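Local coordinates for DUF1904 domain-containing protein (Vibrio cholerae O1 biovar eltor str. N16961, PDB 1U9D) that is of unknown function but belongs to the DUF1904 family of the MIF clan and forms an assembly of two chains, at residues 77-80 with 81-85. Numbering follows the deposited sequence.
Sequences REQQ and TQDQI. With PO4 (phosphate ion), chain C.
Gln79 reaches over the first turn of helix 79-97 to the carboxylate of Asp83. Its NE2 donates to Asp83 OD1 at 2.9 Å, with an N-H...O angle of 154°. The oxygen is met on its syn side, with the donor somewhat out of the carboxylate plane. The CB of Gln79 points away from residues 81-85, and a bend at chi2 (73°) brings the amide back toward Asp83. The other carboxylate oxygen, Asp83 OD2, takes a hydrogen bond from a water, and the same water donates to Gln80 OE1. Water thus links two acceptors that could not bond to each other directly.

The backbone carbonyls of this turn are used in i to i+4 order. Gln82 N donates to Glu78 O at 3.0 Å. Asp83 N bonds to Gln79 O, and Gln84 N to Gln80 O over a longer 3.2 Å. A second water donates to Arg77 O and, weakly, to Gln82 OE1.

Glu78 is the N-cap of this helix, which crosses between strands 69-74 and 104-109 in a beta-alpha-beta unit. Its backbone N donates to phosphate O2 at 2.9 Å. Arg77 NE gives phosphate O2 a second bond, also 2.9 Å, at the edge of the guanidinium. The phosphate probably came from the crystallisation liquor. The helix start and the arginine would both favour an anion here. Glu78 OE2 lies 2.5 Å from phosphate O3, close enough that one of the two acid groups probably holds a proton. Asp100 N of the second subunit donates a weak bond to Glu78 OE2.

Thr81 CG2 sits over one guanidinium face, 3.8 Å from Arg77 NH2. That nitrogen bonds weakly to Leu97 O of the second subunit.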
loop_
_atom_site.group_PDB
_atom_site.type_symbol
_atom_site.label_atom_id
_atom_site.label_comp_id
_atom_site.label_asym_id
_atom_site.label_seq_id
_atom_site.Cartn_x
_atom_site.Cartn_y
_atom_site.Cartn_z
ATOM N N ARG A 77 3.336 -9.195 6.636
ATOM C CA ARG A 77 2.493 -8.933 5.483
ATOM C C ARG A 77 1.912 -10.288 5.057
ATOM O O ARG A 77 2.365 -11.366 5.507
ATOM C CB ARG A 77 3.326 -8.313 4.366
ATOM C CG ARG A 77 3.882 -6.918 4.680
ATOM C CD ARG A 77 2.866 -5.803 4.574
ATOM N NE ARG A 77 2.415 -5.632 3.187
ATOM C CZ ARG A 77 2.850 -4.732 2.326
ATOM N NH1 ARG A 77 3.764 -3.840 2.646
ATOM N NH2 ARG A 77 2.348 -4.709 1.098
ATOM N N GLU A 78 0.899 -10.254 4.198
ATOM C CA GLU A 78 0.244 -11.480 3.738
ATOM C C GLU A 78 1.253 -12.412 3.065
ATOM O O GLU A 78 2.270 -11.959 2.554
ATOM C CB GLU A 78 -0.881 -11.130 2.742
ATOM C CG GLU A 78 -0.340 -10.663 1.382
ATOM C CD GLU A 78 -1.407 -10.046 0.487
ATOM O OE1 GLU A 78 -1.629 -10.553 -0.643
ATOM O OE2 GLU A 78 -2.043 -9.057 0.910
ATOM N N GLN A 79 0.963 -13.711 3.051
ATOM C CA GLN A 79 1.858 -14.705 2.465
ATOM C C GLN A 79 2.407 -14.346 1.100
ATOM O O GLN A 79 3.578 -14.561 0.831
ATOM C CB GLN A 79 1.154 -16.057 2.326
ATOM C CG GLN A 79 2.103 -17.191 1.925
ATOM C CD GLN A 79 3.030 -17.618 3.059
ATOM O OE1 GLN A 79 2.611 -17.701 4.216
ATOM N NE2 GLN A 79 4.281 -17.854 2.735
ATOM N N GLN A 80 1.552 -13.850 0.208
ATOM C CA GLN A 80 1.988 -13.558 -1.145
ATOM C C GLN A 80 3.042 -12.448 -1.176
ATOM O O GLN A 80 3.986 -12.524 -1.935
ATOM C CB GLN A 80 0.803 -13.154 -2.033
ATOM C CG GLN A 80 1.215 -13.002 -3.478
ATOM C CD GLN A 80 2.018 -14.193 -3.949
ATOM O OE1 GLN A 80 1.579 -15.338 -3.772
ATOM N NE2 GLN A 80 3.208 -13.943 -4.529
ATOM N N THR A 81 2.879 -11.426 -0.349
ATOM C CA THR A 81 3.871 -10.357 -0.265
ATOM C C THR A 81 5.182 -10.850 0.331
ATOM O O THR A 81 6.270 -10.544 -0.169
ATOM C CB THR A 81 3.289 -9.215 0.530
ATOM O OG1 THR A 81 2.093 -8.777 -0.133
ATOM C CG2 THR A 81 4.200 -7.981 0.526
ATOM N N GLN A 82 5.060 -11.613 1.403
ATOM C CA GLN A 82 6.198 -12.239 2.058
ATOM C C GLN A 82 6.989 -13.062 1.045
ATOM O O GLN A 82 8.195 -12.995 0.973
ATOM C CB GLN A 82 5.680 -13.101 3.227
ATOM C CG GLN A 82 6.738 -13.860 4.005
ATOM C CD GLN A 82 6.128 -14.674 5.131
ATOM O OE1 GLN A 82 5.794 -14.129 6.192
ATOM N NE2 GLN A 82 5.953 -15.971 4.901
ATOM N N ASP A 83 6.291 -13.835 0.229
ATOM C CA ASP A 83 6.953 -14.620 -0.803
ATOM C C ASP A 83 7.746 -13.765 -1.792
ATOM O O ASP A 83 8.824 -14.161 -2.224
ATOM C CB ASP A 83 5.942 -15.415 -1.644
ATOM C CG ASP A 83 5.180 -16.471 -0.872
ATOM O OD1 ASP A 83 5.517 -16.875 0.272
ATOM O OD2 ASP A 83 4.154 -16.987 -1.390
ATOM N N GLN A 84 7.189 -12.620 -2.194
ATOM C CA GLN A 84 7.879 -11.714 -3.115
ATOM C C GLN A 84 9.131 -11.112 -2.508
ATOM O O GLN A 84 10.162 -10.960 -3.171
ATOM C CB GLN A 84 6.929 -10.603 -3.568
ATOM C CG GLN A 84 6.081 -11.000 -4.768
ATOM C CD GLN A 84 6.690 -10.488 -6.050
ATOM O OE1 GLN A 84 6.597 -9.284 -6.358
ATOM N NE2 GLN A 84 7.367 -11.372 -6.775
ATOM N N ILE A 85 9.050 -10.777 -1.225
ATOM C CA ILE A 85 10.195 -10.213 -0.533
ATOM C C ILE A 85 11.314 -11.203 -0.468
ATOM O O ILE A 85 12.470 -10.847 -0.666
ATOM C CB ILE A 85 9.831 -9.741 0.882
ATOM C CG1 ILE A 85 8.843 -8.597 0.829
ATOM C CG2 ILE A 85 11.100 -9.308 1.630
ATOM C CD1 ILE A 85 8.117 -8.391 2.127
HETATM P P PO4 C . -0.767 -7.188 3.669
HETATM O O1 PO4 C . -0.890 -7.802 5.040
HETATM O O2 PO4 C . 0.407 -7.734 2.904
HETATM O O3 PO4 C . -2.023 -7.490 2.889
HETATM O O4 PO4 C . -0.566 -5.693 3.816
HETATM O O HOH W 1 3.013 -14.146 5.737
HETATM O O HOH W 2 3.555 -16.808 -3.959
#